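VMB-1 (Vibrio alginolyticus, PDB 6LF4) probably hydrolyses beta-lactam antibiotics to substituted beta-amino acids, as a zinc-dependent class B metallo-beta-lactamase. Local coordinates at residues C163-L168 against S212-T217. Numbering follows the deposited sequence.
With ZN (zinc ion), chain F; LMP ((2~{S},3~{R},4~{S})-2-[(2~{S},3~{R})-1,3-bis(oxidanyl)-1-oxidanylidene-butan-2-yl]-4-[(3~{S},5~{S})-5-(dimethylcarbamoy l)pyrrolidin-3-yl]sulfanyl-3-methyl-3,4-dihydro-2~{H}-pyrrole-5-carboxylic acid), chain G.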
# COMPACT_ATOMS: atom_id res chain seq x y z
N CYS A 163 0.20 -5.48 0.53
CA CYS A 163 0.63 -6.90 0.42
C CYS A 163 0.39 -7.67 1.73
O CYS A 163 0.40 -8.89 1.69
CB CYS A 163 2.05 -6.94 -0.10
SG CYS A 163 2.12 -6.03 -1.66
N PHE A 164 0.07 -6.97 2.82
CA PHE A 164 -0.46 -7.60 4.06
C PHE A 164 -1.76 -8.37 3.75
O PHE A 164 -2.13 -9.29 4.51
CB PHE A 164 -0.66 -6.52 5.13
CG PHE A 164 -1.16 -7.02 6.45
CD1 PHE A 164 -0.31 -7.72 7.30
CD2 PHE A 164 -2.45 -6.74 6.87
CE1 PHE A 164 -0.76 -8.14 8.54
CE2 PHE A 164 -2.89 -7.17 8.12
CZ PHE A 164 -2.04 -7.87 8.93
N VAL A 165 -2.46 -8.01 2.69
CA VAL A 165 -3.78 -8.60 2.36
C VAL A 165 -3.69 -9.27 1.00
O VAL A 165 -3.24 -8.61 0.05
CB VAL A 165 -4.89 -7.53 2.40
CG1 VAL A 165 -6.23 -8.12 1.99
CG2 VAL A 165 -4.98 -6.89 3.78
N LYS A 166 -4.14 -10.51 0.91
CA LYS A 166 -4.17 -11.27 -0.37
C LYS A 166 -5.58 -11.17 -0.98
O LYS A 166 -6.57 -11.03 -0.23
CB LYS A 166 -3.68 -12.69 -0.09
CG LYS A 166 -2.27 -12.79 0.46
CD LYS A 166 -1.18 -12.32 -0.48
CE LYS A 166 -0.06 -11.58 0.23
NZ LYS A 166 0.61 -10.57 -0.63
N SER A 167 -5.67 -11.22 -2.31
CA SER A 167 -6.94 -11.31 -3.07
C SER A 167 -7.61 -12.67 -2.78
O SER A 167 -6.91 -13.60 -2.33
CB SER A 167 -6.68 -11.07 -4.54
OG SER A 167 -5.99 -12.17 -5.12
N LEU A 168 -8.93 -12.74 -2.89
CA LEU A 168 -9.72 -13.96 -2.54
C LEU A 168 -9.20 -15.18 -3.32
O LEU A 168 -9.11 -16.28 -2.71
CB LEU A 168 -11.19 -13.73 -2.89
CG LEU A 168 -12.07 -13.19 -1.77
CD1 LEU A 168 -13.50 -13.02 -2.25
CD2 LEU A 168 -12.01 -14.10 -0.55
N SER A 212 -13.98 -10.30 3.60
CA SER A 212 -13.65 -11.72 3.39
C SER A 212 -12.15 -11.84 3.07
O SER A 212 -11.56 -12.86 3.42
CB SER A 212 -14.53 -12.35 2.29
OG SER A 212 -14.37 -11.65 1.05
N LEU A 213 -11.59 -10.84 2.40
CA LEU A 213 -10.16 -10.80 1.98
C LEU A 213 -9.27 -10.84 3.21
O LEU A 213 -8.22 -11.51 3.15
CB LEU A 213 -9.88 -9.54 1.17
CG LEU A 213 -10.09 -9.67 -0.33
CD1 LEU A 213 -11.58 -9.76 -0.66
CD2 LEU A 213 -9.44 -8.49 -1.04
N LEU A 214 -9.70 -10.19 4.30
CA LEU A 214 -9.00 -10.21 5.60
C LEU A 214 -9.03 -11.64 6.15
O LEU A 214 -7.95 -12.14 6.49
CB LEU A 214 -9.63 -9.21 6.58
CG LEU A 214 -9.70 -7.76 6.08
CD1 LEU A 214 -10.21 -6.82 7.16
CD2 LEU A 214 -8.35 -7.26 5.61
N LYS A 215 -10.22 -12.26 6.23
CA LYS A 215 -10.42 -13.62 6.79
C LYS A 215 -9.70 -14.66 5.91
O LYS A 215 -9.12 -15.61 6.46
CB LYS A 215 -11.91 -13.98 6.83
CG LYS A 215 -12.82 -12.92 7.41
CD LYS A 215 -12.53 -12.62 8.84
CE LYS A 215 -13.57 -11.73 9.50
NZ LYS A 215 -14.96 -12.08 9.10
N HIS A 216 -9.73 -14.46 4.60
CA HIS A 216 -9.06 -15.35 3.62
C HIS A 216 -7.55 -15.30 3.83
O HIS A 216 -6.92 -16.37 3.90
CB HIS A 216 -9.42 -14.96 2.19
CG HIS A 216 -8.71 -15.80 1.18
ND1 HIS A 216 -8.81 -17.17 1.19
CD2 HIS A 216 -7.85 -15.47 0.19
CE1 HIS A 216 -8.05 -17.66 0.21
NE2 HIS A 216 -7.45 -16.65 -0.41
N THR A 217 -6.97 -14.10 3.97
CA THR A 217 -5.50 -13.97 4.22
C THR A 217 -5.16 -14.64 5.54
O THR A 217 -4.11 -15.33 5.60
CB THR A 217 -5.04 -12.51 4.18
OG1 THR A 217 -5.39 -12.01 2.89
CG2 THR A 217 -3.56 -12.37 4.46
ZN ZN F . 3.47 -7.06 -3.26
C1 LMP G . 5.27 -10.68 -5.77
C2 LMP G . 4.24 -11.46 -4.94
C3 LMP G . 3.77 -10.44 -3.93
O7A LMP G . 0.69 -13.81 -7.26
C6A LMP G . 0.31 -13.24 -8.29
N7A LMP G . -0.53 -13.83 -9.16
C9A LMP G . -1.19 -15.10 -8.88
C8A LMP G . -0.85 -13.22 -10.46
C5A LMP G . 0.76 -11.83 -8.63
C2A LMP G . 2.29 -11.73 -8.67
N3A LMP G . 0.33 -10.86 -7.61
C4A LMP G . 1.47 -10.03 -7.21
C1A LMP G . 2.65 -10.97 -7.40
S21 LMP G . 2.86 -12.07 -5.97
C31 LMP G . 3.17 -10.73 -2.81
O31 LMP G . 3.49 -11.74 -2.21
O32 LMP G . 2.31 -9.97 -2.39
N4 LMP G . 4.03 -9.23 -4.30
C11 LMP G . 6.66 -11.30 -5.77
C5 LMP G . 5.20 -9.26 -5.20
C6 LMP G . 6.46 -8.84 -4.44
C61 LMP G . 7.17 -7.65 -5.09
O62 LMP G . 7.65 -8.05 -6.37
C62 LMP G . 8.32 -7.12 -4.26
C7 LMP G . 6.20 -8.59 -2.95
O71 LMP G . 6.59 -9.46 -2.15
O72 LMP G . 5.61 -7.54 -2.64
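Thr217 OG1 is gripped from two sides. It accepts the backbone N-H of Lys166 in a fairly straight bond (N to OG1 2.8 Å, 163° at the hydrogen) and donates to Leu213 O one turn back in its own helix. With chi1 at -58°, OG1 lies anti to the carbonyl carbon of Thr217, and CG2 is turned to Phe164 O at 3.4 Å. Leu213 O also takes the helical N-H of Thr217, and the two donors come from opposite faces of its carbonyl plane.

Apolar groups fill the flank. Val165 splits its methyls, CG1 meeting Leu213 CB and CG2 meeting Leu214 CD2 at 3.9 Å. Val201 of strand 200-203 touches both Val165 and Leu214. Farther along, Leu168 crosses Leu213 at about a right angle, with CG 3.6 Å from Leu213 CD1. The His216 ring has Leu168 O over one face. Ser167 O lies near the ring plane, 3.3 Å from His216 CD2. The ring's NE2 is hydrogen-bonded to Asn170 O, just past the loop segment.

The other end of the loop belongs to the active site. Cys163 SG binds a zinc ion at 2.3 Å, a site that Asp86 and His205 share. The Lys166 chain bends back at chi2 and chi3, which carries NZ to an in-plane lone pair of Cys163 O. NZ also lies close to LMP O32; the modelled 2.5 Å is unusually short, so the exact distance is doubtful. O32 belongs to the pyrroline-ring carboxylate of the hydrolysed carbapenem, not to the one formed by ring opening. The lysine charge would favour such an anion, while the Thr217 bond ties the lysine backbone to helix 212-224.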